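Local coordinates for protein DR2417 (Deinococcus radiodurans, PDB 4XWW) that degrades RNA as a homodimeric exonuclease of the metallo-beta-lactamase superfamily, probably in the 5'-to-3' direction, and is thought to help mature ribosomal RNA, at residues P220-I225 against A246-R251; D68-H73 against A98-V103; E385-I390 against I410-L415. One frame throughout, in Å; residues are numbered along the deposited sequence.

How the interactions relate
The three contacts illustrate how the chemistry of packing follows its place in a fold. Interaction 1 is fully buried near the RNA and rests on charge: a two-pronged salt bridge between two helix starts where the beta-CASP part meets the catalytic part. Interactions 2 and 3 are partly buried and mainly apolar. In interaction 2 leucines and the face of an arginine join a helix to a loop beside the eight-stranded sheet, whereas in interaction 3 two helices flanking the seven-stranded sheet meet through a leucine-to-histidine CH-pi contact and a bridging water. Nearest atoms are about 6 Å apart for interactions 1 and 3, about 23 Å for 1 and 2, about 24 Å for 2 and 3.

Interaction 1. Residues P220-I225 against A246-R251; sequences PSEAEI and ASQVYR. With nucleotides of chain C.
Bends in two long side chains bring Glu-222 and Arg-251 together: the glutamate folds at chi2 (-66°), while the arginine leaves its helix with CG opposite the backbone N and then turns at both chi2 and chi3, swinging its guanidinium round to present the NE side. The carboxylate meets that edge almost in plane, the two flat groups being only 11° apart. NE of Arg-251 donates to OE1 of Glu-222 at 2.7 Å, and NH2 of Arg-251 donates to OE2 of Glu-222 at 2.8 Å; both bonds are nearly straight and both use syn lone pairs. Ile-225 lies over one guanidinium face, its CG2 3.9 Å from NE of Arg-251. From the direction opposite to Glu-222 comes Gln-248, whose NE2 stands 3.2 Å from OE2 of Glu-222. The other end of that amide has a separate task: OE1 of Gln-248 accepts from the backbone N of Arg-251 at 3.1 Å, an N-cap for helix 249-261. NH1 of Arg-251 is bonded to Ser-343 and to His-377, a predicted substrate-binding residue. Two residues before the cap, the backbone N of Ala-246 donates to OP2 of U5 of chain C at 3.0 Å. Burial alone would disfavour either charge; the two matched in-plane bonds probably offset that cost, keep Glu-222 and Arg-251 ionised and help fix the rotation of the guanidinium whose NH1 reaches His-377.

Interaction 2. Residues D68-H73 against A98-V103; sequences DYLLEH and ARLPRV
On one side of the eight-stranded sheet of the metallo-beta-lactamase domain, Leu-70 and Leu-71 of the short helix 68-72 pack against Arg-99 and Leu-100, in the loop that leads into strand 104-107. Leu-71 divides its two methyls between these partners. Its CD1 sits over one face of the Arg-99 guanidinium, offset toward the rim and 3.8 Å from NH2 of Arg-99, a position reached because the arginine chain bends at chi3 (59°). The other methyl, CD2 of Leu-71, lies 3.6 Å from the carbonyl O of Arg-99 and 3.9 Å from CD2 of Leu-100. Leu-100 crosses both leucines at about a right angle. Its CD1 approaches CB of Leu-70 at 4.0 Å, while its CD2 rests 3.7 Å from the backbone O of Leu-70. Burial deepens toward the sheet, where Leu-70 and Leu-100 share Trp-80 of strand 77-82 and Leu-70 also touches Val-36 and Val-45; Arg-99 lies at the exposed end of the contact. Helix 68-72 belongs to the connection between the parallel strands 42-46 and 77-82, and the loop ends the next connection, from 77-82 to 104-107: successive beta-alpha-beta crossovers packed side by side, typical of the alpha-beta/beta-alpha sandwich of the metallo-beta-lactamase fold.

Interaction 3. Residues E385-I390 against I410-L415; sequences EELATI and INHAKL
Leu-387 and His-412 form the centre of the contact, the leucine lying over one face of the imidazole. The methyl CD1 of Leu-387 is 4.0 Å from the ring centroid of His-412 and 15° off its normal, a CH-pi contact, and CB of Leu-387 comes within 3.7 Å of NE2 of His-412. Leu-415 adds an apolar flank: its CD2 packs 3.8 Å from CB of Leu-387 and 4.1 Å from the backbone N of Ala-388. At the imidazole edge, in the ring plane, a water lies 2.8 Å from NE2 of His-412 and donates to the backbone O of Leu-387 at 3.0 Å, linking the ring to helix 384-394. The histidine extends toward helix 384-394 with CG swung away from its backbone N (chi1 -159°). The segment axes pass 10.6 Å apart with a crossing angle of -59°. Both helices adjoin strand 398-402 in the seven-stranded sheet: 384-394 leads into it, and 406-417 makes the beta-alpha-beta crossover from it to strand 425-426. In the next shell, ND1 of His-412 is hydrogen-bonded to OG of Ser-210; with the water and the edge-to-face contact with Phe-399 this would restrain the ring's rotation. Leu-387 also touches Ser-208 and lies about 5 Å, side chain to side chain, from Asp-209, the predicted proton donor. Farther out, Asn-411 is hydrogen-bonded through ND2 to Tyr-362 of the second subunit.

Interaction 1. Residues P220-I225 against A246-R251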
loop_
_atom_site.group_PDB
_atom_site.type_symbol
_atom_site.label_atom_id
_atom_site.label_comp_id
_atom_site.label_asym_id
_atom_site.label_seq_id
_atom_site.Cartn_x
_atom_site.Cartn_y
_atom_site.Cartn_z
ATOM N N PRO A 220 2.928 -20.931 -11.906
ATOM C CA PRO A 220 2.645 -21.253 -13.312
ATOM C C PRO A 220 3.842 -21.069 -14.223
ATOM O O PRO A 220 4.725 -20.274 -13.910
ATOM C CB PRO A 220 1.535 -20.248 -13.693
ATOM C CG PRO A 220 0.950 -19.819 -12.395
ATOM C CD PRO A 220 2.046 -19.860 -11.392
ATOM N N SER A 221 3.853 -21.808 -15.327
ATOM C CA SER A 221 4.910 -21.756 -16.336
ATOM C C SER A 221 4.799 -20.549 -17.266
ATOM O O SER A 221 3.676 -20.149 -17.632
ATOM C CB SER A 221 4.864 -23.029 -17.176
ATOM O OG SER A 221 5.795 -22.984 -18.226
ATOM N N GLU A 222 5.938 -20.006 -17.704
ATOM C CA GLU A 222 5.895 -18.955 -18.721
ATOM C C GLU A 222 5.265 -19.448 -20.027
ATOM O O GLU A 222 4.699 -18.653 -20.786
ATOM C CB GLU A 222 7.271 -18.374 -18.995
ATOM C CG GLU A 222 7.792 -17.485 -17.877
ATOM C CD GLU A 222 6.988 -16.202 -17.676
ATOM O OE1 GLU A 222 6.455 -15.653 -18.666
ATOM O OE2 GLU A 222 6.908 -15.732 -16.520
ATOM N N ALA A 223 5.304 -20.754 -20.281
ATOM C CA ALA A 223 4.701 -21.234 -21.517
ATOM C C ALA A 223 3.175 -21.093 -21.448
ATOM O O ALA A 223 2.537 -20.781 -22.446
ATOM C CB ALA A 223 5.122 -22.684 -21.812
ATOM N N GLU A 224 2.602 -21.294 -20.263
ATOM C CA GLU A 224 1.165 -21.130 -20.089
ATOM C C GLU A 224 0.771 -19.662 -20.201
ATOM O O GLU A 224 -0.225 -19.327 -20.834
ATOM C CB GLU A 224 0.702 -21.676 -18.735
ATOM C CG GLU A 224 -0.813 -21.639 -18.607
ATOM C CD GLU A 224 -1.301 -21.608 -17.176
ATOM O OE1 GLU A 224 -0.585 -22.108 -16.284
ATOM O OE2 GLU A 224 -2.412 -21.085 -16.952
ATOM N N ILE A 225 1.550 -18.786 -19.570
ATOM C CA ILE A 225 1.281 -17.348 -19.675
ATOM C C ILE A 225 1.356 -16.902 -21.143
ATOM O O ILE A 225 0.532 -16.121 -21.584
ATOM C CB ILE A 225 2.276 -16.511 -18.832
ATOM C CG1 ILE A 225 2.270 -16.967 -17.368
ATOM C CG2 ILE A 225 1.975 -15.002 -18.970
ATOM C CD1 ILE A 225 0.885 -17.038 -16.714
ATOM N N ALA A 246 10.827 -4.681 -17.489
ATOM C CA ALA A 246 11.658 -4.609 -18.705
ATOM C C ALA A 246 12.675 -5.749 -18.778
ATOM O O ALA A 246 13.133 -6.114 -19.851
ATOM C CB ALA A 246 12.382 -3.272 -18.796
ATOM N N SER A 247 12.989 -6.320 -17.626
ATOM C CA SER A 247 13.956 -7.406 -17.559
ATOM C C SER A 247 13.340 -8.801 -17.703
ATOM O O SER A 247 14.050 -9.810 -17.607
ATOM C CB SER A 247 14.728 -7.326 -16.246
ATOM O OG SER A 247 13.912 -7.665 -15.140
ATOM N N GLN A 248 12.022 -8.877 -17.923
ATOM C CA GLN A 248 11.388 -10.183 -18.065
ATOM C C GLN A 248 11.598 -10.635 -19.493
ATOM O O GLN A 248 10.677 -10.628 -20.311
ATOM C CB GLN A 248 9.891 -10.155 -17.730
ATOM C CG GLN A 248 9.471 -11.220 -16.697
ATOM C CD GLN A 248 9.728 -12.685 -17.111
ATOM O OE1 GLN A 248 10.369 -12.987 -18.130
ATOM N NE2 GLN A 248 9.229 -13.603 -16.291
ATOM N N VAL A 249 12.832 -11.025 -19.785
ATOM C CA VAL A 249 13.211 -11.348 -21.147
ATOM C C VAL A 249 12.429 -12.518 -21.721
ATOM O O VAL A 249 12.051 -12.464 -22.886
ATOM C CB VAL A 249 14.723 -11.657 -21.251
ATOM C CG1 VAL A 249 15.091 -11.914 -22.696
ATOM C CG2 VAL A 249 15.541 -10.480 -20.688
ATOM N N TYR A 250 12.189 -13.574 -20.937
ATOM C CA TYR A 250 11.388 -14.683 -21.478
ATOM C C TYR A 250 9.983 -14.232 -21.892
ATOM O O TYR A 250 9.522 -14.532 -22.995
ATOM C CB TYR A 250 11.241 -15.822 -20.475
ATOM C CG TYR A 250 12.536 -16.419 -20.001
ATOM C CD1 TYR A 250 13.606 -16.638 -20.876
ATOM C CD2 TYR A 250 12.689 -16.776 -18.673
ATOM C CE1 TYR A 250 14.811 -17.200 -20.407
ATOM C CE2 TYR A 250 13.858 -17.335 -18.209
ATOM C CZ TYR A 250 14.910 -17.546 -19.067
ATOM O OH TYR A 250 16.058 -18.097 -18.549
ATOM N N ARG A 251 9.298 -13.568 -20.967
ATOM C CA ARG A 251 7.968 -12.989 -21.213
ATOM C C ARG A 251 7.948 -12.130 -22.481
ATOM O O ARG A 251 7.083 -12.298 -23.359
ATOM C CB ARG A 251 7.545 -12.159 -20.000
ATOM C CG ARG A 251 6.108 -11.563 -20.038
ATOM C CD ARG A 251 5.027 -12.557 -19.592
ATOM N NE ARG A 251 5.335 -13.203 -18.321
ATOM C CZ ARG A 251 5.098 -12.694 -17.113
ATOM N NH1 ARG A 251 4.489 -11.500 -16.976
ATOM N NH2 ARG A 251 5.444 -13.408 -16.038
ATOM P P U C 5 11.453 -1.533 -14.844
ATOM O OP1 U C 5 10.281 -1.892 -14.015
ATOM O OP2 U C 5 11.537 -2.017 -16.237
ATOM O "O5'" U C 5 11.577 0.052 -14.871
ATOM C "C5'" U C 5 10.541 0.835 -15.481
ATOM C "C4'" U C 5 10.428 2.185 -14.819
ATOM O "O4'" U C 5 11.125 2.187 -13.544
ATOM C "C3'" U C 5 11.068 3.340 -15.568
ATOM O "O3'" U C 5 10.274 3.784 -16.657
ATOM C "C2'" U C 5 11.212 4.370 -14.458
ATOM O "O2'" U C 5 9.993 5.002 -14.134
ATOM C "C1'" U C 5 11.659 3.480 -13.299
ATOM N N1 U C 5 13.123 3.379 -13.211
ATOM C C2 U C 5 13.791 4.398 -12.562
ATOM O O2 U C 5 13.218 5.345 -12.053
ATOM N N3 U C 5 15.155 4.259 -12.524
ATOM C C4 U C 5 15.907 3.239 -13.062
ATOM O O4 U C 5 17.133 3.259 -12.942
ATOM C C5 U C 5 15.144 2.227 -13.727
ATOM C C6 U C 5 13.811 2.333 -13.784
ATOM P P U C 4 14.793 -5.627 -12.276
ATOM O OP1 U C 4 14.661 -6.314 -13.580
ATOM O OP2 U C 4 15.863 -6.029 -11.336
ATOM O "O5'" U C 4 14.915 -4.074 -12.607
ATOM C "C5'" U C 4 14.700 -3.075 -11.601
ATOM C "C4'" U C 4 13.316 -2.487 -11.732
ATOM O "O4'" U C 4 12.970 -1.831 -10.481
ATOM C "C3'" U C 4 13.141 -1.425 -12.817
ATOM O "O3'" U C 4 12.773 -2.004 -14.070
ATOM C "C2'" U C 4 12.125 -0.481 -12.184
ATOM O "O2'" U C 4 10.798 -0.962 -12.197
ATOM C "C1'" U C 4 12.595 -0.492 -10.734
ATOM N N1 U C 4 13.766 0.363 -10.495
ATOM C C2 U C 4 13.551 1.592 -9.904
ATOM O O2 U C 4 12.446 1.986 -9.576
ATOM N N3 U C 4 14.684 2.342 -9.709
ATOM C C4 U C 4 15.979 2.001 -10.036
ATOM O O4 U C 4 16.893 2.789 -9.795
ATOM C C5 U C 4 16.117 0.714 -10.646
ATOM C C6 U C 4 15.032 -0.043 -10.849
#

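Interaction 2. Residues D68-H73 against A98-V103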
loop_
_atom_site.group_PDB
_atom_site.type_symbol
_atom_site.label_atom_id
_atom_site.label_comp_id
_atom_site.label_asym_id
_atom_site.label_seq_id
_atom_site.Cartn_x
_atom_site.Cartn_y
_atom_site.Cartn_z
ATOM N N ASP A 68 30.444 -2.121 6.419
ATOM C CA ASP A 68 31.447 -2.008 7.485
ATOM C C ASP A 68 32.286 -3.273 7.605
ATOM O O ASP A 68 33.513 -3.207 7.735
ATOM C CB ASP A 68 30.795 -1.735 8.841
ATOM C CG ASP A 68 29.912 -0.507 8.836
ATOM O OD1 ASP A 68 29.143 -0.328 7.871
ATOM O OD2 ASP A 68 29.978 0.276 9.809
ATOM N N TYR A 69 31.622 -4.426 7.568
ATOM C CA TYR A 69 32.331 -5.694 7.730
ATOM C C TYR A 69 33.364 -5.913 6.627
ATOM O O TYR A 69 34.498 -6.305 6.907
ATOM C CB TYR A 69 31.350 -6.868 7.761
ATOM C CG TYR A 69 32.036 -8.203 7.980
ATOM C CD1 TYR A 69 32.321 -8.664 9.258
ATOM C CD2 TYR A 69 32.408 -8.993 6.903
ATOM C CE1 TYR A 69 32.960 -9.883 9.451
ATOM C CE2 TYR A 69 33.022 -10.198 7.082
ATOM C CZ TYR A 69 33.298 -10.647 8.353
ATOM O OH TYR A 69 33.939 -11.860 8.514
ATOM N N LEU A 70 32.970 -5.665 5.380
ATOM C CA LEU A 70 33.862 -5.868 4.236
ATOM C C LEU A 70 35.033 -4.904 4.248
ATOM O O LEU A 70 36.141 -5.258 3.845
ATOM C CB LEU A 70 33.084 -5.735 2.919
ATOM C CG LEU A 70 31.972 -6.770 2.742
ATOM C CD1 LEU A 70 31.259 -6.619 1.401
ATOM C CD2 LEU A 70 32.570 -8.144 2.866
ATOM N N LEU A 71 34.795 -3.681 4.716
ATOM C CA LEU A 71 35.868 -2.704 4.848
ATOM C C LEU A 71 36.893 -3.159 5.870
ATOM O O LEU A 71 38.091 -3.014 5.657
ATOM C CB LEU A 71 35.304 -1.337 5.239
ATOM C CG LEU A 71 34.395 -0.723 4.176
ATOM C CD1 LEU A 71 33.609 0.441 4.752
ATOM C CD2 LEU A 71 35.232 -0.266 2.986
ATOM N N GLU A 72 36.419 -3.709 6.981
ATOM C CA GLU A 72 37.323 -4.153 8.027
ATOM C C GLU A 72 38.212 -5.284 7.528
ATOM O O GLU A 72 39.374 -5.392 7.915
ATOM C CB GLU A 72 36.547 -4.609 9.266
ATOM C CG GLU A 72 37.437 -5.263 10.313
ATOM C CD GLU A 72 36.701 -5.619 11.586
ATOM O OE1 GLU A 72 35.606 -5.064 11.814
ATOM O OE2 GLU A 72 37.225 -6.451 12.361
ATOM N N HIS A 73 37.657 -6.120 6.659
ATOM C CA HIS A 73 38.332 -7.339 6.228
ATOM C C HIS A 73 38.640 -7.357 4.734
ATOM O O HIS A 73 38.715 -8.428 4.124
ATOM C CB HIS A 73 37.477 -8.551 6.591
ATOM C CG HIS A 73 37.179 -8.663 8.049
ATOM N ND1 HIS A 73 38.046 -9.240 8.951
ATOM C CD2 HIS A 73 36.093 -8.275 8.769
ATOM C CE1 HIS A 73 37.513 -9.205 10.161
ATOM N NE2 HIS A 73 36.326 -8.621 10.071
ATOM N N ALA A 98 33.224 0.581 -5.420
ATOM C CA ALA A 98 34.016 1.816 -5.369
ATOM C C ALA A 98 34.824 1.930 -4.078
ATOM O O ALA A 98 35.843 2.625 -4.035
ATOM C CB ALA A 98 33.118 3.037 -5.533
ATOM N N ARG A 99 34.385 1.232 -3.035
ATOM C CA ARG A 99 35.017 1.357 -1.727
ATOM C C ARG A 99 35.932 0.178 -1.368
ATOM O O ARG A 99 36.532 0.163 -0.295
ATOM C CB ARG A 99 33.940 1.526 -0.653
ATOM C CG ARG A 99 33.021 2.719 -0.895
ATOM C CD ARG A 99 32.318 3.134 0.387
ATOM N NE ARG A 99 33.285 3.497 1.420
ATOM C CZ ARG A 99 32.981 3.708 2.698
ATOM N NH1 ARG A 99 31.727 3.591 3.114
ATOM N NH2 ARG A 99 33.937 4.029 3.560
ATOM N N LEU A 100 36.053 -0.797 -2.268
ATOM C CA LEU A 100 36.835 -2.007 -1.993
ATOM C C LEU A 100 37.912 -2.295 -3.048
ATOM O O LEU A 100 37.875 -1.756 -4.150
ATOM C CB LEU A 100 35.880 -3.205 -1.866
ATOM C CG LEU A 100 34.944 -3.195 -0.645
ATOM C CD1 LEU A 100 33.887 -4.286 -0.769
ATOM C CD2 LEU A 100 35.720 -3.350 0.663
ATOM N N PRO A 101 38.893 -3.153 -2.706
ATOM C CA PRO A 101 39.910 -3.560 -3.682
ATOM C C PRO A 101 39.315 -4.220 -4.925
ATOM O O PRO A 101 38.249 -4.834 -4.842
ATOM C CB PRO A 101 40.746 -4.587 -2.909
ATOM C CG PRO A 101 40.604 -4.178 -1.491
ATOM C CD PRO A 101 39.185 -3.712 -1.372
ATOM N N ARG A 102 39.985 -4.089 -6.063
ATOM C CA ARG A 102 39.559 -4.814 -7.255
ATOM C C ARG A 102 39.849 -6.303 -7.056
ATOM O O ARG A 102 40.985 -6.696 -6.818
ATOM C CB ARG A 102 40.260 -4.283 -8.496
ATOM C CG ARG A 102 39.913 -2.837 -8.821
ATOM C CD ARG A 102 38.408 -2.630 -8.899
ATOM N NE ARG A 102 38.066 -1.322 -9.439
ATOM C CZ ARG A 102 37.763 -0.265 -8.696
ATOM N NH1 ARG A 102 37.752 -0.362 -7.372
ATOM N NH2 ARG A 102 37.464 0.888 -9.281
ATOM N N VAL A 103 38.799 -7.112 -7.131
ATOM C CA VAL A 103 38.883 -8.559 -6.943
ATOM C C VAL A 103 38.138 -9.235 -8.091
ATOM O O VAL A 103 37.325 -8.599 -8.770
ATOM C CB VAL A 103 38.274 -9.000 -5.572
ATOM C CG1 VAL A 103 39.013 -8.333 -4.416
ATOM C CG2 VAL A 103 36.753 -8.692 -5.508
#

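Interaction 3. Residues E385-I390 against I410-L415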
loop_
_atom_site.group_PDB
_atom_site.type_symbol
_atom_site.label_atom_id
_atom_site.label_comp_id
_atom_site.label_asym_id
_atom_site.label_seq_id
_atom_site.Cartn_x
_atom_site.Cartn_y
_atom_site.Cartn_z
ATOM N N GLU A 385 5.349 -26.276 -3.589
ATOM C CA GLU A 385 5.690 -27.566 -4.204
ATOM C C GLU A 385 7.125 -27.548 -4.723
ATOM O O GLU A 385 7.876 -28.532 -4.567
ATOM C CB GLU A 385 4.715 -27.905 -5.339
ATOM C CG GLU A 385 3.421 -28.506 -4.848
ATOM C CD GLU A 385 2.473 -28.835 -5.980
ATOM O OE1 GLU A 385 2.941 -28.952 -7.140
ATOM O OE2 GLU A 385 1.261 -28.964 -5.707
ATOM N N GLU A 386 7.512 -26.421 -5.318
ATOM C CA GLU A 386 8.852 -26.307 -5.871
ATOM C C GLU A 386 9.892 -26.214 -4.767
ATOM O O GLU A 386 10.942 -26.857 -4.844
ATOM C CB GLU A 386 8.934 -25.111 -6.801
ATOM C CG GLU A 386 7.984 -25.220 -7.979
ATOM C CD GLU A 386 7.506 -23.858 -8.423
ATOM O OE1 GLU A 386 6.493 -23.383 -7.858
ATOM O OE2 GLU A 386 8.167 -23.250 -9.300
ATOM N N LEU A 387 9.593 -25.454 -3.723
ATOM C CA LEU A 387 10.500 -25.393 -2.573
ATOM C C LEU A 387 10.682 -26.782 -1.948
ATOM O O LEU A 387 11.796 -27.161 -1.565
ATOM C CB LEU A 387 9.975 -24.387 -1.523
ATOM C CG LEU A 387 9.818 -22.948 -2.028
ATOM C CD1 LEU A 387 9.224 -22.043 -0.930
ATOM C CD2 LEU A 387 11.188 -22.449 -2.520
ATOM N N ALA A 388 9.588 -27.537 -1.834
ATOM C CA ALA A 388 9.660 -28.907 -1.305
ATOM C C ALA A 388 10.525 -29.818 -2.182
ATOM O O ALA A 388 11.283 -30.662 -1.687
ATOM C CB ALA A 388 8.272 -29.487 -1.170
ATOM N N THR A 389 10.418 -29.644 -3.490
ATOM C CA THR A 389 11.200 -30.440 -4.414
ATOM C C THR A 389 12.697 -30.257 -4.137
ATOM O O THR A 389 13.457 -31.229 -4.042
ATOM C CB THR A 389 10.882 -30.073 -5.871
ATOM O OG1 THR A 389 9.605 -30.616 -6.221
ATOM C CG2 THR A 389 11.937 -30.653 -6.824
ATOM N N ILE A 390 13.112 -29.009 -3.952
ATOM C CA ILE A 390 14.509 -28.731 -3.648
ATOM C C ILE A 390 14.942 -29.316 -2.299
ATOM O O ILE A 390 16.010 -29.945 -2.187
ATOM C CB ILE A 390 14.785 -27.230 -3.666
ATOM C CG1 ILE A 390 14.441 -26.658 -5.055
ATOM C CG2 ILE A 390 16.263 -26.959 -3.239
ATOM C CD1 ILE A 390 15.151 -27.381 -6.207
ATOM N N ILE A 410 9.981 -18.131 7.970
ATOM C CA ILE A 410 9.461 -19.033 8.995
ATOM C C ILE A 410 8.513 -20.040 8.351
ATOM O O ILE A 410 8.509 -21.229 8.693
ATOM C CB ILE A 410 8.785 -18.233 10.127
ATOM C CG1 ILE A 410 9.866 -17.499 10.926
ATOM C CG2 ILE A 410 7.971 -19.149 11.023
ATOM C CD1 ILE A 410 9.329 -16.527 11.961
ATOM N N ASN A 411 7.749 -19.587 7.366
ATOM C CA ASN A 411 6.892 -20.512 6.644
ATOM C C ASN A 411 7.667 -21.503 5.785
ATOM O O ASN A 411 7.232 -22.631 5.613
ATOM C CB ASN A 411 5.871 -19.749 5.812
ATOM C CG ASN A 411 4.674 -19.392 6.628
ATOM O OD1 ASN A 411 3.873 -20.263 6.958
ATOM N ND2 ASN A 411 4.572 -18.130 7.027
ATOM N N HIS A 412 8.832 -21.097 5.280
ATOM C CA HIS A 412 9.701 -22.005 4.532
ATOM C C HIS A 412 10.233 -23.084 5.488
ATOM O O HIS A 412 10.309 -24.268 5.151
ATOM C CB HIS A 412 10.847 -21.211 3.894
ATOM C CG HIS A 412 11.505 -21.886 2.724
ATOM N ND1 HIS A 412 12.441 -21.240 1.940
ATOM C CD2 HIS A 412 11.394 -23.141 2.221
ATOM C CE1 HIS A 412 12.871 -22.065 0.999
ATOM N NE2 HIS A 412 12.258 -23.225 1.146
ATOM N N ALA A 413 10.586 -22.659 6.701
ATOM C CA ALA A 413 11.080 -23.578 7.720
ATOM C C ALA A 413 10.001 -24.601 8.083
ATOM O O ALA A 413 10.275 -25.788 8.230
ATOM C CB ALA A 413 11.537 -22.796 8.962
ATOM N N LYS A 414 8.766 -24.130 8.227
ATOM C CA LYS A 414 7.650 -25.015 8.564
ATOM C C LYS A 414 7.360 -26.021 7.456
ATOM O O LYS A 414 7.076 -27.191 7.733
ATOM C CB LYS A 414 6.389 -24.196 8.844
ATOM C CG LYS A 414 6.440 -23.407 10.154
ATOM C CD LYS A 414 5.111 -22.697 10.414
ATOM C CE LYS A 414 5.220 -21.709 11.567
ATOM N NZ LYS A 414 5.627 -22.369 12.834
ATOM N N LEU A 415 7.443 -25.564 6.210
ATOM C CA LEU A 415 7.300 -26.459 5.061
ATOM C C LEU A 415 8.327 -27.601 5.142
ATOM O O LEU A 415 8.011 -28.768 4.915
ATOM C CB LEU A 415 7.478 -25.688 3.752
ATOM C CG LEU A 415 7.397 -26.523 2.476
ATOM C CD1 LEU A 415 6.018 -27.147 2.320
ATOM C CD2 LEU A 415 7.728 -25.654 1.260
HETATM O O HOH W 1 13.636 -24.930 -0.662
#